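PDB 7C5W: metal-independent carbonic anhydrase from Nostoc sp. PCC 7120 = FACHB-418, which catalyses the hydration of carbon dioxide to bicarbonate without any metal cofactor, working as a homotetramer built as a dimer of dimers. Local coordinates for residues A[31-36]-A[155-160]; A[41-46]-A[57-62]; A[76-81]-A[95-100]; A[119-124]-A[137-142]. One frame throughout, in Å; residues are numbered along the deposited sequence.

Contact 1 of 4, residues A[31-36]-A[155-160]; sequences AAQKAW and WQFLKD
Q33 reaches from helix 31-36 along the rim of the W155 indole, and following its side chain atom by atom gives a worked example of how a helix is seated on a sheet. Its CB lies 4.1 Å from W155 CZ3. CG is placed anti to the carbonyl carbon (chi1 -72°), which leads the chain toward the indole, and it comes within 3.8 Å of the same CZ3. Beyond it the chain runs extended to the amide, where NE2 stands 3.7 Å from W155 CE3, near the ring plane at the edge; amide and indole planes are turned 71° apart. At the tip OE1 accepts a hydrogen bond from N123, and NE2 makes a weak one to T135, so this buried amide is gripped at both ends by the hairpin beside it.

One helical turn on, W36 offers its face to the same indole. W155 CZ2 touches W36 CD2 at 3.4 Å, an edge-to-face pair with planes 64° apart. W36 NE1 is satisfied by Y67, and both indoles also meet H170. On the other flank, A32 CB sits over the face of F157, 3.6 Å from F157 CE1, in a CH-pi contact.

No hydrogen bond links the two segments; the aromatic rings, the A32 methyl and the Q33 chain do the holding. Helix 26-50 thus lies across strand 148-159, with A32 and W36 also resting on strand 165-173 next door, while the opposite-facing Q156 meets Q156 of the second subunit.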
loop_
_atom_site.group_PDB
_atom_site.type_symbol
_atom_site.label_atom_id
_atom_site.label_comp_id
_atom_site.label_asym_id
_atom_site.label_seq_id
_atom_site.Cartn_x
_atom_site.Cartn_y
_atom_site.Cartn_z
ATOM N N ALA A 31 -1.311 20.442 -0.915
ATOM C CA ALA A 31 -1.889 21.077 0.289
ATOM C C ALA A 31 -0.960 20.855 1.493
ATOM O O ALA A 31 -0.609 21.854 2.138
ATOM C CB ALA A 31 -3.278 20.547 0.551
ATOM N N ALA A 32 -0.565 19.608 1.772
ATOM C CA ALA A 32 0.318 19.250 2.907
ATOM C C ALA A 32 1.684 19.947 2.769
ATOM O O ALA A 32 2.197 20.419 3.793
ATOM C CB ALA A 32 0.450 17.752 3.020
ATOM N N GLN A 33 2.251 20.023 1.560
ATOM C CA GLN A 33 3.501 20.782 1.287
ATOM C C GLN A 33 3.302 22.232 1.747
ATOM O O GLN A 33 4.152 22.724 2.508
ATOM C CB GLN A 33 3.894 20.746 -0.195
ATOM C CG GLN A 33 4.414 19.398 -0.689
ATOM C CD GLN A 33 5.034 19.521 -2.062
ATOM O OE1 GLN A 33 4.442 20.090 -2.981
ATOM N NE2 GLN A 33 6.257 19.034 -2.207
ATOM N N LYS A 34 2.218 22.886 1.303
ATOM C CA LYS A 34 1.921 24.326 1.574
ATOM C C LYS A 34 1.700 24.537 3.079
ATOM O O LYS A 34 2.158 25.567 3.603
ATOM C CB LYS A 34 0.710 24.816 0.770
ATOM N N ALA A 35 1.061 23.582 3.751
ATOM C CA ALA A 35 0.738 23.634 5.198
ATOM C C ALA A 35 2.030 23.617 6.022
ATOM O O ALA A 35 2.052 24.249 7.090
ATOM C CB ALA A 35 -0.179 22.496 5.588
ATOM N N TRP A 36 3.065 22.918 5.553
ATOM C CA TRP A 36 4.377 22.874 6.248
ATOM C C TRP A 36 5.048 24.250 6.142
ATOM O O TRP A 36 5.553 24.753 7.174
ATOM C CB TRP A 36 5.276 21.787 5.668
ATOM C CG TRP A 36 6.599 21.715 6.360
ATOM C CD1 TRP A 36 6.911 20.913 7.415
ATOM C CD2 TRP A 36 7.789 22.469 6.063
ATOM N NE1 TRP A 36 8.212 21.103 7.783
ATOM C CE2 TRP A 36 8.780 22.047 6.973
ATOM C CE3 TRP A 36 8.126 23.445 5.119
ATOM C CZ2 TRP A 36 10.069 22.578 6.978
ATOM C CZ3 TRP A 36 9.401 23.963 5.114
ATOM C CH2 TRP A 36 10.362 23.527 6.028
ATOM N N TRP A 155 10.117 14.884 0.936
ATOM C CA TRP A 155 9.068 14.567 1.949
ATOM C C TRP A 155 8.426 13.212 1.626
ATOM O O TRP A 155 8.282 12.892 0.427
ATOM C CB TRP A 155 7.967 15.623 1.959
ATOM C CG TRP A 155 8.224 16.823 2.809
ATOM C CD1 TRP A 155 8.565 16.849 4.127
ATOM C CD2 TRP A 155 8.070 18.191 2.402
ATOM N NE1 TRP A 155 8.657 18.143 4.560
ATOM C CE2 TRP A 155 8.362 18.987 3.527
ATOM C CE3 TRP A 155 7.714 18.815 1.201
ATOM C CZ2 TRP A 155 8.325 20.379 3.480
ATOM C CZ3 TRP A 155 7.671 20.191 1.159
ATOM C CH2 TRP A 155 7.972 20.959 2.284
ATOM N N GLN A 156 8.001 12.470 2.646
ATOM C CA GLN A 156 7.050 11.342 2.465
ATOM C C GLN A 156 5.866 11.562 3.407
ATOM O O GLN A 156 6.100 11.740 4.597
ATOM C CB GLN A 156 7.717 9.992 2.718
ATOM C CG GLN A 156 6.846 8.806 2.319
ATOM C CD GLN A 156 7.506 7.478 2.605
ATOM O OE1 GLN A 156 6.961 6.415 2.326
ATOM N NE2 GLN A 156 8.691 7.520 3.178
ATOM N N PHE A 157 4.655 11.595 2.862
ATOM C CA PHE A 157 3.396 11.762 3.619
ATOM C C PHE A 157 2.698 10.409 3.745
ATOM O O PHE A 157 2.594 9.686 2.737
ATOM C CB PHE A 157 2.503 12.787 2.925
ATOM C CG PHE A 157 3.128 14.157 2.850
ATOM C CD1 PHE A 157 3.057 15.028 3.929
ATOM C CD2 PHE A 157 3.820 14.555 1.716
ATOM C CE1 PHE A 157 3.647 16.282 3.861
ATOM C CE2 PHE A 157 4.401 15.811 1.649
ATOM C CZ PHE A 157 4.317 16.668 2.723
ATOM N N LEU A 158 2.266 10.080 4.961
ATOM C CA LEU A 158 1.349 8.946 5.244
ATOM C C LEU A 158 -0.030 9.501 5.636
ATOM O O LEU A 158 -0.093 10.434 6.459
ATOM C CB LEU A 158 1.959 8.093 6.357
ATOM C CG LEU A 158 1.109 6.924 6.844
ATOM C CD1 LEU A 158 0.924 5.900 5.748
ATOM C CD2 LEU A 158 1.747 6.264 8.055
ATOM N N LYS A 159 -1.092 8.977 5.028
ATOM C CA LYS A 159 -2.501 9.325 5.353
ATOM C C LYS A 159 -2.936 8.440 6.524
ATOM O O LYS A 159 -3.031 7.204 6.328
ATOM C CB LYS A 159 -3.377 9.128 4.114
ATOM C CG LYS A 159 -4.833 9.543 4.259
ATOM C CD LYS A 159 -5.514 9.610 2.917
ATOM C CE LYS A 159 -6.730 10.503 2.885
ATOM N NZ LYS A 159 -7.054 10.935 1.505
ATOM N N ASP A 160 -3.116 9.034 7.709
ATOM C CA ASP A 160 -3.428 8.297 8.963
ATOM C C ASP A 160 -4.883 7.809 8.920
ATOM O O ASP A 160 -5.607 8.157 7.956
ATOM C CB ASP A 160 -3.159 9.143 10.213
ATOM C CG ASP A 160 -3.960 10.431 10.296
ATOM O OD1 ASP A 160 -5.034 10.518 9.643
ATOM O OD2 ASP A 160 -3.492 11.348 11.005
#

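Contact 2 of 4, residues A[41-46]-A[57-62]; sequences VAISTT and ALAEKV
I43 and V62 meet tip to tip across a helical hairpin of helices 26-50 and 52-66; segments 41-46 and 57-62 are nearly antiparallel, at 170°, their axes 9.5 Å apart. The pair illustrates how one long side chain can span a helix interface. I43 carries CG1 anti to its carbonyl carbon (chi1 -64°), and from there CD1 extends until it lies 3.9 Å from V62 CG2. The same CD1 rests on the backbone of the second helix, 3.8 Å from A59 CA, where the side chain is only a methyl, A59 CB, 4.1 Å from I43 CD1. A59 in turn packs on L95 and V99 of helix 91-99, so the hairpin is backed by a third helix.

L58 approaches from the other helix, between I43 and T46. Its CG leans on I43 CG1 at 4.1 Å, while its CD2 passes obliquely by the T46 side chain, 3.6 Å from T46 OG1.

No hydrogen bond crosses the interface, and the one hydroxyl there is turned back into its own helix: T46 OG1 donates to A42 O at 2.9 Å, nearly along the C=O axis, and L58 CD2 covers that same oxygen, 3.2 Å from A42 O.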
loop_
_atom_site.group_PDB
_atom_site.type_symbol
_atom_site.label_atom_id
_atom_site.label_comp_id
_atom_site.label_asym_id
_atom_site.label_seq_id
_atom_site.Cartn_x
_atom_site.Cartn_y
_atom_site.Cartn_z
ATOM N N VAL A 41 6.537 29.524 8.708
ATOM C CA VAL A 41 6.321 30.998 8.672
ATOM C C VAL A 41 5.545 31.425 9.924
ATOM O O VAL A 41 5.919 32.447 10.511
ATOM C CB VAL A 41 5.607 31.415 7.372
ATOM C CG1 VAL A 41 5.056 32.832 7.446
ATOM C CG2 VAL A 41 6.523 31.253 6.169
ATOM N N ALA A 42 4.522 30.668 10.329
ATOM C CA ALA A 42 3.674 30.962 11.509
ATOM C C ALA A 42 4.499 30.861 12.804
ATOM O O ALA A 42 4.204 31.623 13.747
ATOM C CB ALA A 42 2.489 30.034 11.543
ATOM N N ILE A 43 5.478 29.950 12.863
ATOM C CA ILE A 43 6.400 29.808 14.029
ATOM C C ILE A 43 7.377 30.988 14.021
ATOM O O ILE A 43 7.683 31.524 15.099
ATOM C CB ILE A 43 7.154 28.464 13.998
ATOM C CG1 ILE A 43 6.211 27.267 14.135
ATOM C CG2 ILE A 43 8.237 28.443 15.065
ATOM C CD1 ILE A 43 6.789 25.971 13.604
ATOM N N SER A 44 7.857 31.361 12.836
ATOM C CA SER A 44 8.910 32.386 12.637
ATOM C C SER A 44 8.359 33.756 13.042
ATOM O O SER A 44 9.028 34.436 13.838
ATOM C CB SER A 44 9.405 32.369 11.217
ATOM O OG SER A 44 10.770 32.742 11.149
ATOM N N THR A 45 7.181 34.137 12.539
ATOM C CA THR A 45 6.532 35.443 12.845
ATOM C C THR A 45 6.193 35.480 14.340
ATOM O O THR A 45 6.480 36.515 14.969
ATOM C CB THR A 45 5.299 35.736 11.972
ATOM O OG1 THR A 45 4.189 34.971 12.445
ATOM C CG2 THR A 45 5.528 35.456 10.503
ATOM N N THR A 46 5.645 34.390 14.887
ATOM C CA THR A 46 5.208 34.291 16.308
ATOM C C THR A 46 6.399 34.535 17.254
ATOM O O THR A 46 6.162 35.013 18.375
ATOM C CB THR A 46 4.518 32.950 16.592
ATOM O OG1 THR A 46 3.210 33.016 16.028
ATOM C CG2 THR A 46 4.401 32.627 18.067
ATOM N N ALA A 57 5.600 26.735 21.888
ATOM C CA ALA A 57 4.267 26.126 22.103
ATOM C C ALA A 57 3.609 25.901 20.740
ATOM O O ALA A 57 2.877 24.909 20.583
ATOM C CB ALA A 57 3.411 26.995 22.991
ATOM N N LEU A 58 3.865 26.800 19.792
ATOM C CA LEU A 58 3.274 26.712 18.438
ATOM C C LEU A 58 3.998 25.608 17.661
ATOM O O LEU A 58 3.307 24.808 17.023
ATOM C CB LEU A 58 3.382 28.057 17.719
ATOM C CG LEU A 58 2.820 28.056 16.299
ATOM C CD1 LEU A 58 1.414 27.503 16.269
ATOM C CD2 LEU A 58 2.821 29.442 15.692
ATOM N N ALA A 59 5.329 25.565 17.734
ATOM C CA ALA A 59 6.170 24.530 17.091
ATOM C C ALA A 59 5.726 23.141 17.570
ATOM O O ALA A 59 5.688 22.223 16.743
ATOM C CB ALA A 59 7.628 24.778 17.385
ATOM N N GLU A 60 5.381 23.004 18.850
ATOM C CA GLU A 60 4.993 21.708 19.465
ATOM C C GLU A 60 3.702 21.191 18.818
ATOM O O GLU A 60 3.646 19.984 18.496
ATOM C CB GLU A 60 4.824 21.860 20.975
ATOM C CG GLU A 60 6.148 21.833 21.710
ATOM C CD GLU A 60 6.044 21.725 23.219
ATOM O OE1 GLU A 60 6.575 22.631 23.899
ATOM O OE2 GLU A 60 5.456 20.726 23.703
ATOM N N LYS A 61 2.701 22.061 18.659
ATOM C CA LYS A 61 1.394 21.696 18.051
ATOM C C LYS A 61 1.649 21.389 16.564
ATOM O O LYS A 61 1.116 20.384 16.062
ATOM C CB LYS A 61 0.345 22.784 18.316
ATOM N N VAL A 62 2.506 22.172 15.909
ATOM C CA VAL A 62 2.895 21.976 14.480
ATOM C C VAL A 62 3.495 20.573 14.295
ATOM O O VAL A 62 3.034 19.845 13.410
ATOM C CB VAL A 62 3.884 23.050 13.999
ATOM C CG1 VAL A 62 4.521 22.641 12.682
ATOM C CG2 VAL A 62 3.225 24.412 13.874
#

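Contact 3 of 4, residues A[76-81]-A[95-100]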
loop_
_atom_site.group_PDB
_atom_site.type_symbol
_atom_site.label_atom_id
_atom_site.label_comp_id
_atom_site.label_asym_id
_atom_site.label_seq_id
_atom_site.Cartn_x
_atom_site.Cartn_y
_atom_site.Cartn_z
ATOM N N PHE A 76 13.852 12.061 9.665
ATOM C CA PHE A 76 14.060 13.527 9.558
ATOM C C PHE A 76 15.561 13.834 9.577
ATOM O O PHE A 76 16.212 13.723 10.648
ATOM C CB PHE A 76 13.302 14.236 10.680
ATOM C CG PHE A 76 13.282 15.739 10.592
ATOM C CD1 PHE A 76 13.513 16.387 9.388
ATOM C CD2 PHE A 76 12.989 16.507 11.712
ATOM C CE1 PHE A 76 13.478 17.772 9.314
ATOM C CE2 PHE A 76 12.957 17.890 11.633
ATOM C CZ PHE A 76 13.195 18.521 10.436
ATOM N N LYS A 77 16.111 14.184 8.414
ATOM C CA LYS A 77 17.479 14.755 8.309
ATOM C C LYS A 77 17.325 16.226 7.944
ATOM O O LYS A 77 17.135 16.563 6.775
ATOM C CB LYS A 77 18.346 13.969 7.321
ATOM C CG LYS A 77 19.814 14.384 7.317
ATOM C CD LYS A 77 20.114 15.422 6.261
ATOM C CE LYS A 77 21.040 16.532 6.703
ATOM N NZ LYS A 77 20.916 17.704 5.805
ATOM N N PRO A 78 17.343 17.131 8.952
ATOM C CA PRO A 78 17.165 18.567 8.720
ATOM C C PRO A 78 18.327 19.205 7.937
ATOM O O PRO A 78 19.425 18.673 7.962
ATOM C CB PRO A 78 17.075 19.157 10.135
ATOM C CG PRO A 78 16.779 17.970 11.027
ATOM C CD PRO A 78 17.506 16.816 10.374
ATOM N N THR A 79 18.057 20.312 7.241
ATOM C CA THR A 79 19.051 21.049 6.408
ATOM C C THR A 79 20.332 21.294 7.217
ATOM O O THR A 79 21.401 20.833 6.758
ATOM C CB THR A 79 18.501 22.386 5.895
ATOM O OG1 THR A 79 17.154 22.217 5.452
ATOM C CG2 THR A 79 19.335 22.952 4.771
ATOM N N LEU A 80 20.224 21.966 8.375
ATOM C CA LEU A 80 21.379 22.558 9.111
ATOM C C LEU A 80 21.657 21.795 10.411
ATOM O O LEU A 80 22.110 22.444 11.363
ATOM C CB LEU A 80 21.084 24.032 9.418
ATOM C CG LEU A 80 20.918 24.946 8.206
ATOM C CD1 LEU A 80 20.894 26.408 8.622
ATOM C CD2 LEU A 80 22.023 24.703 7.198
ATOM N N ALA A 81 21.420 20.479 10.441
ATOM C CA ALA A 81 21.675 19.592 11.603
ATOM C C ALA A 81 23.137 19.127 11.588
ATOM O O ALA A 81 23.566 18.652 10.529
ATOM C CB ALA A 81 20.724 18.420 11.555
ATOM N N LEU A 95 11.595 19.440 17.453
ATOM C CA LEU A 95 11.347 20.704 18.193
ATOM C C LEU A 95 12.664 21.477 18.345
ATOM O O LEU A 95 12.737 22.661 17.924
ATOM C CB LEU A 95 10.762 20.355 19.562
ATOM C CG LEU A 95 10.280 21.546 20.382
ATOM C CD1 LEU A 95 9.240 22.342 19.606
ATOM C CD2 LEU A 95 9.724 21.083 21.721
ATOM N N ALA A 96 13.672 20.821 18.915
ATOM C CA ALA A 96 15.005 21.399 19.173
ATOM C C ALA A 96 15.529 22.021 17.873
ATOM O O ALA A 96 16.003 23.166 17.901
ATOM C CB ALA A 96 15.922 20.328 19.700
ATOM N N TYR A 97 15.447 21.304 16.753
ATOM C CA TYR A 97 16.000 21.795 15.468
ATOM C C TYR A 97 15.364 23.145 15.128
ATOM O O TYR A 97 16.082 24.052 14.669
ATOM C CB TYR A 97 15.783 20.802 14.325
ATOM C CG TYR A 97 16.157 21.381 12.987
ATOM C CD1 TYR A 97 17.485 21.538 12.630
ATOM C CD2 TYR A 97 15.190 21.844 12.108
ATOM C CE1 TYR A 97 17.844 22.109 11.420
ATOM C CE2 TYR A 97 15.532 22.408 10.888
ATOM C CZ TYR A 97 16.865 22.539 10.542
ATOM O OH TYR A 97 17.220 23.084 9.343
ATOM N N PHE A 98 14.053 23.269 15.336
ATOM C CA PHE A 98 13.246 24.417 14.847
ATOM C C PHE A 98 13.396 25.629 15.774
ATOM O O PHE A 98 13.507 26.754 15.237
ATOM C CB PHE A 98 11.788 24.000 14.645
ATOM C CG PHE A 98 11.570 23.238 13.361
ATOM C CD1 PHE A 98 11.881 23.814 12.141
ATOM C CD2 PHE A 98 11.099 21.936 13.378
ATOM C CE1 PHE A 98 11.708 23.111 10.963
ATOM C CE2 PHE A 98 10.929 21.234 12.197
ATOM C CZ PHE A 98 11.229 21.824 10.994
ATOM N N VAL A 99 13.426 25.408 17.092
ATOM C CA VAL A 99 13.284 26.484 18.119
ATOM C C VAL A 99 14.435 26.448 19.139
ATOM O O VAL A 99 14.455 27.324 20.001
ATOM C CB VAL A 99 11.922 26.374 18.831
ATOM C CG1 VAL A 99 10.759 26.513 17.868
ATOM C CG2 VAL A 99 11.803 25.089 19.629
ATOM N N GLY A 100 15.348 25.479 19.062
ATOM C CA GLY A 100 16.456 25.313 20.030
ATOM C C GLY A 100 15.955 25.078 21.448
ATOM O O GLY A 100 14.944 24.362 21.613
#
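Y97, from helix 91-99, lays its ring against the type I beta turn P78-A81, and the two together carry the hydrogencarbonate-binding residues T79 and Y97. With F76 and F98 the tyrosine forms an aromatic cluster, showing how a turn and a helix can together line a binding site. CG of Y97 is anti to the backbone N (chi1 172°), which sends the ring out from the helix to the turn. P78 CB then lies almost over the ring centre, 3.3 Å from Y97 CE1, in a close CH-pi contact, while P78 CG covers the face of F76; the proline thus fills the angle between two rings set nearly at right angles. F76 also turns its edge toward the Y97 face, in an offset arrangement with planes 81° apart.

At the tip, Y97 OH accepts a weak hydrogen bond from L80 N, 3.3 Å away near the ring plane. T79 CB is 3.7 Å from Y97 OH, and T79 OG1 bonds to S172, a second-shell contact that probably helps to fix the threonine hydroxyl beside the tyrosine.

F98 comes next, and the far end of its ring reaches F76: F98 CZ meets F76 CZ at 3.9 Å, the planes 24° apart but so displaced that the rings hardly overlap. The helix ends at V99, and G100, with positive phi, leads the chain out, its G100 N bonded to A96 O at 2.7 Å.

Contact 4 of 4, residues A[119-124]-A[137-142]; sequences VEIKNA and GNVIIT
N138 O is gripped by two donors: K122 N at 2.9 Å, from the facing strand, and a water 3.0 Å from N138 O. That water also donates to N123 OD1, so it stitches the strands together beside the corners the chain turns at 124 and 137; the N123 amide is held as well by Q33 of helix 26-50. In return N138 N bonds K122 O at 2.8 Å, and G137 CA adds a CA-H contact to the same K122 O. E120 and I140 form the next hydrogen-bonded pair, the N of each bonding the O of the other at 2.9 Å.

Between these pairs stand the non-hydrogen-bonded ones, V119 with I141 and I121 with V139, whose side chains share one face of the sheet. There V119 CG1 meets V139 CG1 diagonally at 3.6 Å, while I121 runs alongside V139, I121 CD1 4.0 Å from V139 CG1. Helix 26-50 covers this face, V41 resting on V119 and L40 on I141. E120, K122, N138 and I140 line the other face, where E120 and K122 are exposed and N138 packs on F87 of the second subunit.

Such a regular ladder, apolar on one side and more polar on the other, is that of an antiparallel beta hairpin, here forming one border of the chain's mixed sheet.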
loop_
_atom_site.group_PDB
_atom_site.type_symbol
_atom_site.label_atom_id
_atom_site.label_comp_id
_atom_site.label_asym_id
_atom_site.label_seq_id
_atom_site.Cartn_x
_atom_site.Cartn_y
_atom_site.Cartn_z
ATOM N N VAL A 119 7.569 30.888 1.795
ATOM C CA VAL A 119 8.026 29.531 1.377
ATOM C C VAL A 119 7.437 29.260 -0.009
ATOM O O VAL A 119 6.226 29.432 -0.182
ATOM C CB VAL A 119 7.613 28.446 2.394
ATOM C CG1 VAL A 119 8.170 27.075 2.032
ATOM C CG2 VAL A 119 8.019 28.817 3.814
ATOM N N GLU A 120 8.287 28.878 -0.958
ATOM C CA GLU A 120 7.915 28.510 -2.349
ATOM C C GLU A 120 8.287 27.036 -2.579
ATOM O O GLU A 120 9.449 26.674 -2.311
ATOM C CB GLU A 120 8.643 29.455 -3.309
ATOM C CG GLU A 120 8.060 29.477 -4.712
ATOM C CD GLU A 120 8.820 30.371 -5.679
ATOM O OE1 GLU A 120 9.504 31.300 -5.197
ATOM O OE2 GLU A 120 8.737 30.131 -6.907
ATOM N N ILE A 121 7.340 26.213 -3.038
ATOM C CA ILE A 121 7.572 24.771 -3.353
ATOM C C ILE A 121 7.783 24.615 -4.859
ATOM O O ILE A 121 6.885 25.020 -5.611
ATOM C CB ILE A 121 6.401 23.896 -2.885
ATOM C CG1 ILE A 121 5.885 24.307 -1.501
ATOM C CG2 ILE A 121 6.797 22.428 -2.941
ATOM C CD1 ILE A 121 6.879 24.091 -0.390
ATOM N N LYS A 122 8.909 24.023 -5.266
ATOM C CA LYS A 122 9.249 23.739 -6.685
ATOM C C LYS A 122 9.523 22.244 -6.842
ATOM O O LYS A 122 10.698 21.824 -6.765
ATOM C CB LYS A 122 10.444 24.576 -7.148
ATOM C CG LYS A 122 10.132 26.054 -7.331
ATOM C CD LYS A 122 10.919 26.709 -8.439
ATOM C CE LYS A 122 10.408 28.098 -8.758
ATOM N NZ LYS A 122 10.877 28.565 -10.084
ATOM N N ASN A 123 8.464 21.475 -7.079
ATOM C CA ASN A 123 8.517 19.999 -7.208
ATOM C C ASN A 123 9.210 19.637 -8.520
ATOM O O ASN A 123 8.922 20.269 -9.554
ATOM C CB ASN A 123 7.118 19.405 -7.072
ATOM C CG ASN A 123 6.584 19.568 -5.666
ATOM O OD1 ASN A 123 7.356 19.533 -4.710
ATOM N ND2 ASN A 123 5.278 19.752 -5.525
ATOM N N ALA A 124 10.117 18.666 -8.462
ATOM C CA ALA A 124 10.737 18.038 -9.644
ATOM C C ALA A 124 9.937 16.780 -10.003
ATOM O O ALA A 124 9.850 16.465 -11.197
ATOM C CB ALA A 124 12.186 17.724 -9.357
ATOM N N GLY A 137 12.225 17.910 -4.776
ATOM C CA GLY A 137 12.426 19.165 -5.514
ATOM C C GLY A 137 13.108 20.216 -4.664
ATOM O O GLY A 137 13.788 19.859 -3.680
ATOM N N ASN A 138 12.917 21.480 -5.033
ATOM C CA ASN A 138 13.444 22.643 -4.288
ATOM C C ASN A 138 12.339 23.211 -3.403
ATOM O O ASN A 138 11.151 23.095 -3.758
ATOM C CB ASN A 138 14.036 23.694 -5.227
ATOM C CG ASN A 138 15.308 23.210 -5.887
ATOM O OD1 ASN A 138 16.183 22.632 -5.230
ATOM N ND2 ASN A 138 15.407 23.428 -7.188
ATOM N N VAL A 139 12.753 23.758 -2.261
ATOM C CA VAL A 139 11.953 24.666 -1.401
ATOM C C VAL A 139 12.793 25.927 -1.183
ATOM O O VAL A 139 13.985 25.817 -0.871
ATOM C CB VAL A 139 11.559 23.984 -0.081
ATOM C CG1 VAL A 139 10.660 24.873 0.764
ATOM C CG2 VAL A 139 10.895 22.637 -0.334
ATOM N N ILE A 140 12.184 27.088 -1.386
ATOM C CA ILE A 140 12.853 28.412 -1.276
ATOM C C ILE A 140 12.196 29.163 -0.119
ATOM O O ILE A 140 10.987 29.440 -0.191
ATOM C CB ILE A 140 12.777 29.159 -2.618
ATOM C CG1 ILE A 140 13.491 28.366 -3.719
ATOM C CG2 ILE A 140 13.331 30.567 -2.472
ATOM C CD1 ILE A 140 13.087 28.743 -5.126
ATOM N N ILE A 141 12.972 29.401 0.936
ATOM C CA ILE A 141 12.517 30.039 2.200
ATOM C C ILE A 141 13.188 31.413 2.280
ATOM O O ILE A 141 14.447 31.470 2.297
ATOM C CB ILE A 141 12.851 29.126 3.396
ATOM C CG1 ILE A 141 12.517 27.667 3.075
ATOM C CG2 ILE A 141 12.143 29.595 4.658
ATOM C CD1 ILE A 141 13.031 26.668 4.088
ATOM N N THR A 142 12.379 32.476 2.276
ATOM C CA THR A 142 12.836 33.886 2.198
ATOM C C THR A 142 12.492 34.608 3.505
ATOM O O THR A 142 11.342 34.474 3.970
ATOM C CB THR A 142 12.230 34.551 0.962
ATOM O OG1 THR A 142 12.309 33.577 -0.078
ATOM C CG2 THR A 142 12.948 35.821 0.558
HETATM O O HOH W 1 9.746 20.432 -3.619
#

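From the N terminus, helix 26-50 enters two contacts: residues 31-36 open contact 1, and 41-46 open contact 2, which 57-62 on helix 52-66 soon close. The chain then passes through strand 75-77 to helix 91-99, closing contact 3, and through the hairpin of 116-128 and 132-143, closing contact 4. These three follow in series, none crossing another, and all nest inside the long loop that contact 1 closes at 155-160. They also touch in space: W36 packs on F98, I43 on V99 and W155 on I121. Contact 1 seats helix 26-50 on the sheet, contact 2 pairs the first two helices, contact 3 brings helix 91-99 to the turn after strand 75-77, and contact 4 joins the hairpin strands.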